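Local coordinates for protein hypoxanthine-guanine phosphoribosyltransferase (Leishmania tarentolae, PDB 1PZM) that probably converts guanine to GMP and hypoxanthine to IMP, transferring the phosphoribosyl group from phosphoribosyl pyrophosphate in purine salvage, at residues 24-29 and 195-200; 57-62 and 82-87; 149-154 and 166-171. One frame throughout, in Å; residues are numbered along the deposited sequence.

Overall arrangement
Near the N terminus, residues 24-29 lie on strand 23-28, outermost in its small sheet within the chain, and lead into helix 30-48. The chain then enters the parallel sheet. Contact 2 closes the first short loop there, pairing strands 59-64 and 86-91 around helix 69-81. Contact 3 follows in series and pairs strands 148-156 and 169-173 of the same sheet; nearest atoms of the two are about 5 Å apart. Contact 1 closes last, when residues 195-200 return to 24-29, and its long loop encloses both others. It lies across the chain's centre from contact 2, their centres about 30 Å apart. Contacts 1 and 3 touch where Ile-196 packs on Leu-154, joining the two sheets.

Contact 1: residues 24-29 and 195-200; sequences ARTLVT and DICVLK
Residues 24-29 and 195-200 form an antiparallel strand pair with a classic beta bulge, in the small three-stranded sheet that unites the two ends of the chain. Leu-27 and Val-28 share one partner, Ile-196. Its carbonyl O accepts from Leu-27 N at 2.7 Å and from Val-28 N at 3.1 Å. The first donor lies in the carbonyl plane and the second is tilted 18° from it. Ile-196 N returns a bond to Val-28 O at 2.8 Å, completing the bulge, and ahead of it Val-198 N donates to Arg-25 O at 2.8 Å. A weak bond runs from Ala-24 N to Val-198 O.

Val-198 CG2 is the meeting point of one face. Leu-27 CB touches it at 4.0 Å. The extended Arg-25 chain runs alongside, and its guanidinium sets one face over the same methyl, Arg-25 NH2 to Val-198 CG2 4.1 Å. With CG1 anti to the backbone N (chi1 -178°), CG2 is the branch that meets both Leu-27 and Arg-25. At the far end Asp-195 OD1 lies 3.4 Å from Thr-29 CA and accepts a hydrogen bond from Gln-30 N, at the start of helix 30-48.

Leu-27 also packs on Val-179, a GMP-binding residue. Two N-H groups on one carbonyl thus absorb the extra residue, so the pairing holds through the bulge up to the start of helix 30-48.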
loop_
_atom_site.group_PDB
_atom_site.type_symbol
_atom_site.label_atom_id
_atom_site.label_comp_id
_atom_site.label_asym_id
_atom_site.label_seq_id
_atom_site.Cartn_x
_atom_site.Cartn_y
_atom_site.Cartn_z
ATOM N N ALA A 24 16.523 -17.771 5.133
ATOM C CA ALA A 24 17.586 -18.274 6.024
ATOM C C ALA A 24 17.258 -17.965 7.492
ATOM O O ALA A 24 17.560 -18.763 8.386
ATOM C CB ALA A 24 18.987 -17.681 5.651
ATOM N N ARG A 25 16.630 -16.809 7.731
ATOM C CA ARG A 25 16.243 -16.422 9.086
ATOM C C ARG A 25 15.359 -15.209 9.113
ATOM O O ARG A 25 15.461 -14.324 8.282
ATOM C CB ARG A 25 17.460 -16.230 10.008
ATOM C CG ARG A 25 18.353 -15.070 9.696
ATOM C CD ARG A 25 19.736 -15.173 10.345
ATOM N NE ARG A 25 20.593 -14.087 9.864
ATOM C CZ ARG A 25 20.719 -12.908 10.479
ATOM N NH1 ARG A 25 20.085 -12.673 11.637
ATOM N NH2 ARG A 25 21.493 -11.971 9.944
ATOM N N THR A 26 14.486 -15.195 10.107
ATOM C CA THR A 26 13.647 -14.061 10.398
ATOM C C THR A 26 14.532 -13.018 11.022
ATOM O O THR A 26 15.199 -13.312 12.015
ATOM C CB THR A 26 12.581 -14.518 11.418
ATOM O OG1 THR A 26 11.797 -15.535 10.792
ATOM C CG2 THR A 26 11.574 -13.386 11.739
ATOM N N LEU A 27 14.537 -11.816 10.452
ATOM C CA LEU A 27 15.368 -10.747 10.961
ATOM C C LEU A 27 14.503 -9.922 11.942
ATOM O O LEU A 27 14.934 -9.662 13.056
ATOM C CB LEU A 27 15.905 -9.853 9.823
ATOM C CG LEU A 27 16.857 -8.725 10.321
ATOM C CD1 LEU A 27 18.204 -9.237 11.036
ATOM C CD2 LEU A 27 17.206 -7.739 9.183
ATOM N N VAL A 28 13.257 -9.572 11.536
ATOM C CA VAL A 28 12.377 -8.774 12.395
ATOM C C VAL A 28 10.963 -9.300 12.203
ATOM O O VAL A 28 10.520 -9.427 11.053
ATOM C CB VAL A 28 12.352 -7.261 11.981
ATOM C CG1 VAL A 28 11.652 -6.404 13.069
ATOM C CG2 VAL A 28 13.802 -6.725 11.667
ATOM N N THR A 29 10.266 -9.608 13.313
ATOM C CA THR A 29 8.934 -10.088 13.176
ATOM C C THR A 29 8.027 -8.894 12.929
ATOM O O THR A 29 8.372 -7.694 13.222
ATOM C CB THR A 29 8.447 -10.861 14.387
ATOM O OG1 THR A 29 8.407 -9.956 15.515
ATOM C CG2 THR A 29 9.415 -12.007 14.751
ATOM N N ASP A 195 6.785 -11.127 7.979
ATOM C CA ASP A 195 8.007 -10.852 8.729
ATOM C C ASP A 195 9.117 -10.407 7.752
ATOM O O ASP A 195 9.055 -10.646 6.534
ATOM C CB ASP A 195 8.486 -12.054 9.534
ATOM C CG ASP A 195 7.416 -12.623 10.470
ATOM O OD1 ASP A 195 6.783 -11.897 11.270
ATOM O OD2 ASP A 195 7.160 -13.834 10.452
ATOM N N ILE A 196 10.107 -9.738 8.296
ATOM C CA ILE A 196 11.212 -9.376 7.465
ATOM C C ILE A 196 12.276 -10.459 7.628
ATOM O O ILE A 196 12.715 -10.759 8.771
ATOM C CB ILE A 196 11.754 -8.012 7.873
ATOM C CG1 ILE A 196 10.723 -6.911 7.549
ATOM C CG2 ILE A 196 13.150 -7.751 7.141
ATOM C CD1 ILE A 196 11.042 -5.585 8.246
ATOM N N CYS A 197 12.700 -11.032 6.498
ATOM C CA CYS A 197 13.632 -12.152 6.536
ATOM C C CYS A 197 14.915 -11.882 5.753
ATOM O O CYS A 197 14.919 -11.062 4.844
ATOM C CB CYS A 197 12.978 -13.414 6.009
ATOM S SG CYS A 197 11.428 -13.881 6.858
ATOM N N VAL A 198 15.997 -12.560 6.117
ATOM C CA VAL A 198 17.215 -12.509 5.317
ATOM C C VAL A 198 17.162 -13.662 4.333
ATOM O O VAL A 198 16.983 -14.805 4.735
ATOM C CB VAL A 198 18.467 -12.611 6.203
ATOM C CG1 VAL A 198 19.758 -12.509 5.335
ATOM C CG2 VAL A 198 18.433 -11.527 7.196
ATOM N N LEU A 199 17.288 -13.348 3.043
ATOM C CA LEU A 199 17.062 -14.313 1.946
ATOM C C LEU A 199 18.130 -15.436 1.961
ATOM O O LEU A 199 19.350 -15.147 2.045
ATOM C CB LEU A 199 17.051 -13.573 0.589
ATOM C CG LEU A 199 16.849 -14.435 -0.662
ATOM C CD1 LEU A 199 15.409 -14.990 -0.798
ATOM C CD2 LEU A 199 17.236 -13.676 -1.910
ATOM N N LYS A 200 17.679 -16.702 1.881
ATOM C CA LYS A 200 18.608 -17.858 1.805
ATOM C C LYS A 200 19.649 -17.695 0.661
ATOM O O LYS A 200 19.252 -17.541 -0.511
ATOM C CB LYS A 200 17.843 -19.185 1.617
ATOM C CG LYS A 200 17.616 -20.026 2.874
ATOM C CD LYS A 200 16.782 -21.262 2.530
ATOM C CE LYS A 200 16.073 -21.900 3.733
ATOM N NZ LYS A 200 15.210 -23.072 3.299
#

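Contact 2: residues 57-62 and 82-87; sequences NPLYLL and EGVPVK
Lys-87, Pro-58 and Leu-59 have the most surface buried where strand 59-64 meets strand 86-91. Lys-87 lies alongside Tyr-60, both side chains pointing the same way. Lys-87 CB sits over one face of the Tyr-60 ring, 4.2 Å from its centroid and 23° off the normal, a CH-pi contact offset toward the rim. Beyond CG the lysine chain is fully extended, which carries Lys-87 CD to 3.6 Å from Tyr-60 OH. One water then joins the two polar ends: it accepts from Lys-87 NZ at 2.6 Å and is hydrogen-bonded to Tyr-60 OH at 2.7 Å. Tyr-60 OH also makes a weak hydrogen bond to Asp-114.

Pro-58 crosses the lysine chain at a slant. Pro-58 CG touches Lys-87 CG at 3.8 Å, while its CB rests near Pro-85 O. The aliphatic part of the lysine is therefore packed by both the proline and the tyrosine.

Leu-59 carries the backbone register. Leu-59 N donates to Pro-85 O at 3.1 Å, and Leu-59 O accepts from Lys-87 N at 3.1 Å. Lys-87 O in turn accepts from Leu-61 N at 2.8 Å. The Leu-59 side chain reaches Val-84 CG1 with its CB, and it packs on Leu-79 of helix 69-81. This is the parallel pair of a beta-alpha-beta unit. Val-86 N is hydrogen-bonded to Glu-192 of the second subunit, so the dimer partner reaches this edge.

The chemistry divides the lysine: its methylenes are spent on apolar packing, while its ammonium group is met by water at the end of the tyrosine.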
loop_
_atom_site.group_PDB
_atom_site.type_symbol
_atom_site.label_atom_id
_atom_site.label_comp_id
_atom_site.label_asym_id
_atom_site.label_seq_id
_atom_site.Cartn_x
_atom_site.Cartn_y
_atom_site.Cartn_z
ATOM N N ASN A 57 -3.806 21.212 6.089
ATOM C CA ASN A 57 -2.353 21.371 6.164
ATOM C C ASN A 57 -1.811 20.152 6.915
ATOM O O ASN A 57 -1.391 20.246 8.070
ATOM C CB ASN A 57 -2.018 22.719 6.838
ATOM C CG ASN A 57 -0.531 22.948 7.061
ATOM O OD1 ASN A 57 0.307 22.673 6.202
ATOM N ND2 ASN A 57 -0.199 23.461 8.239
ATOM N N PRO A 58 -1.888 18.988 6.267
ATOM C CA PRO A 58 -1.581 17.706 6.914
ATOM C C PRO A 58 -0.130 17.307 6.723
ATOM O O PRO A 58 0.584 18.061 6.097
ATOM C CB PRO A 58 -2.462 16.734 6.121
ATOM C CG PRO A 58 -2.439 17.323 4.751
ATOM C CD PRO A 58 -2.312 18.794 4.874
ATOM N N LEU A 59 0.286 16.160 7.268
ATOM C CA LEU A 59 1.547 15.500 6.867
ATOM C C LEU A 59 1.260 14.674 5.648
ATOM O O LEU A 59 0.397 13.770 5.688
ATOM C CB LEU A 59 1.998 14.514 7.924
ATOM C CG LEU A 59 3.359 13.842 7.747
ATOM C CD1 LEU A 59 4.428 14.865 7.488
ATOM C CD2 LEU A 59 3.667 13.068 9.057
ATOM N N TYR A 60 1.960 15.000 4.570
ATOM C CA TYR A 60 1.879 14.223 3.354
ATOM C C TYR A 60 2.860 13.093 3.436
ATOM O O TYR A 60 4.076 13.346 3.510
ATOM C CB TYR A 60 2.221 15.085 2.142
ATOM C CG TYR A 60 1.065 15.931 1.683
ATOM C CD1 TYR A 60 0.752 17.140 2.333
ATOM C CD2 TYR A 60 0.287 15.544 0.567
ATOM C CE1 TYR A 60 -0.332 17.938 1.849
ATOM C CE2 TYR A 60 -0.789 16.332 0.093
ATOM C CZ TYR A 60 -1.069 17.515 0.750
ATOM O OH TYR A 60 -2.088 18.280 0.314
ATOM N N LEU A 61 2.353 11.860 3.368
ATOM C CA LEU A 61 3.255 10.698 3.301
ATOM C C LEU A 61 3.454 10.406 1.817
ATOM O O LEU A 61 2.461 10.173 1.088
ATOM C CB LEU A 61 2.641 9.486 4.017
ATOM C CG LEU A 61 2.388 9.613 5.544
ATOM C CD1 LEU A 61 1.660 8.394 6.078
ATOM C CD2 LEU A 61 3.686 9.842 6.305
ATOM N N LEU A 62 4.715 10.453 1.377
ATOM C CA LEU A 62 5.103 10.160 -0.001
ATOM C C LEU A 62 5.644 8.731 -0.093
ATOM O O LEU A 62 6.844 8.461 0.247
ATOM C CB LEU A 62 6.117 11.225 -0.535
ATOM C CG LEU A 62 5.422 12.507 -1.083
ATOM C CD1 LEU A 62 4.251 13.144 -0.220
ATOM C CD2 LEU A 62 6.459 13.587 -1.356
ATOM N N GLU A 82 -1.988 8.485 16.740
ATOM C CA GLU A 82 -1.379 9.638 17.392
ATOM C C GLU A 82 -2.083 10.959 17.026
ATOM O O GLU A 82 -1.632 12.022 17.415
ATOM C CB GLU A 82 0.131 9.708 17.090
ATOM C CG GLU A 82 0.995 8.511 17.537
ATOM C CD GLU A 82 0.793 8.050 19.006
ATOM O OE1 GLU A 82 0.644 8.870 19.941
ATOM O OE2 GLU A 82 0.751 6.825 19.222
ATOM N N GLY A 83 -3.202 10.887 16.298
ATOM C CA GLY A 83 -3.925 12.079 15.864
ATOM C C GLY A 83 -3.212 12.980 14.851
ATOM O O GLY A 83 -3.507 14.170 14.772
ATOM N N VAL A 84 -2.245 12.446 14.104
ATOM C CA VAL A 84 -1.598 13.234 13.079
ATOM C C VAL A 84 -2.416 13.117 11.791
ATOM O O VAL A 84 -2.536 12.005 11.259
ATOM C CB VAL A 84 -0.213 12.690 12.771
ATOM C CG1 VAL A 84 0.382 13.507 11.639
ATOM C CG2 VAL A 84 0.661 12.734 14.034
ATOM N N PRO A 85 -2.945 14.228 11.252
ATOM C CA PRO A 85 -3.787 14.130 10.068
ATOM C C PRO A 85 -2.879 13.839 8.889
ATOM O O PRO A 85 -1.822 14.475 8.805
ATOM C CB PRO A 85 -4.437 15.508 9.946
ATOM C CG PRO A 85 -3.480 16.471 10.704
ATOM C CD PRO A 85 -2.741 15.622 11.717
ATOM N N VAL A 86 -3.262 12.898 8.015
ATOM C CA VAL A 86 -2.416 12.636 6.851
ATOM C C VAL A 86 -3.104 12.632 5.516
ATOM O O VAL A 86 -4.319 12.391 5.441
ATOM C CB VAL A 86 -1.547 11.374 6.962
ATOM C CG1 VAL A 86 -0.979 11.114 8.414
ATOM C CG2 VAL A 86 -2.098 10.172 6.286
ATOM N N LYS A 87 -2.315 12.904 4.471
ATOM C CA LYS A 87 -2.705 12.621 3.058
ATOM C C LYS A 87 -1.590 11.771 2.448
ATOM O O LYS A 87 -0.445 11.772 2.951
ATOM C CB LYS A 87 -2.934 13.908 2.274
ATOM C CG LYS A 87 -4.175 14.676 2.701
ATOM C CD LYS A 87 -4.377 15.929 1.823
ATOM C CE LYS A 87 -5.662 16.682 2.213
ATOM N NZ LYS A 87 -5.808 18.047 1.537
HETATM O O HOH W 1 -3.790 19.612 1.861
#

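Contact 3: residues 149-154 and 166-171; sequences LKTVVL and LVDYPV
Thr-151 and Asp-168 exchange hydrogen bonds where strand 148-156 meets the turn before strand 169-173. Asp-168 OD2 accepts from Thr-151 N at 2.8 Å with its anti lone pair, the one away from OD1. In return Asp-168 N donates to Thr-151 OG1 at 3.1 Å. The threonine hydroxyl can face this N-H because OG1 stands between its backbone N and carbonyl carbon (chi1 54°). Lys-150 crosses Asp-168 at about a right angle; a long salt bridge from its NZ to Asp-168 OD1 is doubtful, since the place of OD1 is uncertain.

Main-chain bonds continue the ladder. Tyr-169 N donates to Thr-151 O, Val-153 N to Tyr-169 O, and Val-171 N to Val-153 O at 2.8 Å.

Apolar packing lies on both faces. Val-153 CG2 meets Val-167 CG1 at 3.8 Å on one. On the other, Val-152 CG2 rests on Tyr-169 CB at 3.8 Å, and the tyrosine hydroxyl is bonded to Asp-47 of helix 30-48.

The pair extends the parallel sheet, with helix 30-48 on the Tyr-169 side and helix 132-142 on the Val-167 side. Such a helix-flanked parallel sheet is the core of type I phosphoribosyltransferases, here close to the GMP-binding Asp-126 and Ile-127.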
loop_
_atom_site.group_PDB
_atom_site.type_symbol
_atom_site.label_atom_id
_atom_site.label_comp_id
_atom_site.label_asym_id
_atom_site.label_seq_id
_atom_site.Cartn_x
_atom_site.Cartn_y
_atom_site.Cartn_z
ATOM N N LEU A 149 10.658 19.017 4.473
ATOM C CA LEU A 149 10.851 17.683 3.945
ATOM C C LEU A 149 11.546 16.818 4.983
ATOM O O LEU A 149 12.632 17.185 5.496
ATOM C CB LEU A 149 11.725 17.731 2.711
ATOM C CG LEU A 149 12.131 16.307 2.291
ATOM C CD1 LEU A 149 10.871 15.559 1.790
ATOM C CD2 LEU A 149 13.278 16.278 1.275
ATOM N N LYS A 150 10.957 15.668 5.275
ATOM C CA LYS A 150 11.599 14.745 6.193
ATOM C C LYS A 150 11.532 13.338 5.571
ATOM O O LYS A 150 10.757 13.113 4.628
ATOM C CB LYS A 150 10.952 14.745 7.591
ATOM C CG LYS A 150 11.089 16.046 8.434
ATOM C CD LYS A 150 12.502 16.303 8.998
ATOM C CE LYS A 150 12.623 17.775 9.464
ATOM N NZ LYS A 150 14.050 18.287 9.428
ATOM N N THR A 151 12.388 12.430 6.062
ATOM C CA THR A 151 12.416 11.069 5.561
ATOM C C THR A 151 12.227 10.093 6.670
ATOM O O THR A 151 12.899 10.198 7.745
ATOM C CB THR A 151 13.763 10.765 4.874
ATOM O OG1 THR A 151 14.859 11.087 5.799
ATOM C CG2 THR A 151 13.982 11.680 3.698
ATOM N N VAL A 152 11.384 9.097 6.411
ATOM C CA VAL A 152 11.260 7.987 7.352
ATOM C C VAL A 152 11.590 6.683 6.598
ATOM O O VAL A 152 11.121 6.475 5.451
ATOM C CB VAL A 152 9.841 7.941 7.999
ATOM C CG1 VAL A 152 8.708 7.877 6.903
ATOM C CG2 VAL A 152 9.718 6.764 8.990
ATOM N N VAL A 153 12.383 5.809 7.222
ATOM C CA VAL A 153 12.856 4.589 6.552
ATOM C C VAL A 153 12.677 3.434 7.533
ATOM O O VAL A 153 13.153 3.544 8.692
ATOM C CB VAL A 153 14.429 4.748 6.217
ATOM C CG1 VAL A 153 15.036 3.450 5.648
ATOM C CG2 VAL A 153 14.677 5.904 5.211
ATOM N N LEU A 154 12.123 2.305 7.090
ATOM C CA LEU A 154 11.911 1.208 8.065
ATOM C C LEU A 154 13.244 0.578 8.413
ATOM O O LEU A 154 13.588 0.413 9.604
ATOM C CB LEU A 154 10.896 0.132 7.552
ATOM C CG LEU A 154 10.644 -1.078 8.475
ATOM C CD1 LEU A 154 10.152 -0.681 9.890
ATOM C CD2 LEU A 154 9.660 -2.071 7.774
ATOM N N LEU A 166 20.538 12.978 4.963
ATOM C CA LEU A 166 19.734 13.065 6.195
ATOM C C LEU A 166 18.574 12.073 6.216
ATOM O O LEU A 166 17.566 12.273 5.451
ATOM C CB LEU A 166 19.229 14.510 6.411
ATOM C CG LEU A 166 18.441 14.744 7.729
ATOM C CD1 LEU A 166 19.374 14.672 8.961
ATOM C CD2 LEU A 166 17.599 16.085 7.713
ATOM N N VAL A 167 18.691 11.004 7.039
ATOM C CA VAL A 167 17.478 10.148 7.374
ATOM C C VAL A 167 16.912 10.546 8.726
ATOM O O VAL A 167 17.518 10.294 9.776
ATOM C CB VAL A 167 17.716 8.615 7.404
ATOM C CG1 VAL A 167 16.482 7.876 7.935
ATOM C CG2 VAL A 167 17.983 8.069 6.015
ATOM N N ASP A 168 15.816 11.281 8.698
ATOM C CA ASP A 168 15.313 11.865 9.959
ATOM C C ASP A 168 14.766 10.777 10.873
ATOM O O ASP A 168 14.976 10.846 12.090
ATOM C CB ASP A 168 14.217 12.879 9.691
ATOM C CG ASP A 168 14.640 13.886 8.668
ATOM O OD1 ASP A 168 15.396 14.796 9.055
ATOM O OD2 ASP A 168 14.334 13.809 7.474
ATOM N N TYR A 169 14.070 9.785 10.286
ATOM C CA TYR A 169 13.468 8.724 11.134
ATOM C C TYR A 169 13.839 7.304 10.673
ATOM O O TYR A 169 13.045 6.628 10.028
ATOM C CB TYR A 169 11.946 8.899 11.224
ATOM C CG TYR A 169 11.515 10.265 11.741
ATOM C CD1 TYR A 169 11.372 10.516 13.124
ATOM C CD2 TYR A 169 11.170 11.281 10.843
ATOM C CE1 TYR A 169 10.990 11.760 13.577
ATOM C CE2 TYR A 169 10.763 12.519 11.280
ATOM C CZ TYR A 169 10.667 12.756 12.638
ATOM O OH TYR A 169 10.234 13.985 13.067
ATOM N N PRO A 170 15.014 6.816 11.038
ATOM C CA PRO A 170 15.391 5.473 10.640
ATOM C C PRO A 170 14.846 4.564 11.752
ATOM O O PRO A 170 15.390 4.557 12.879
ATOM C CB PRO A 170 16.902 5.509 10.693
ATOM C CG PRO A 170 17.277 6.606 11.728
ATOM C CD PRO A 170 16.018 7.437 11.924
ATOM N N VAL A 171 13.831 3.776 11.435
ATOM C CA VAL A 171 13.116 3.045 12.490
ATOM C C VAL A 171 13.976 1.938 13.041
ATOM O O VAL A 171 14.131 1.784 14.247
ATOM C CB VAL A 171 11.793 2.476 11.939
ATOM C CG1 VAL A 171 11.040 1.784 13.055
ATOM C CG2 VAL A 171 10.929 3.609 11.404
#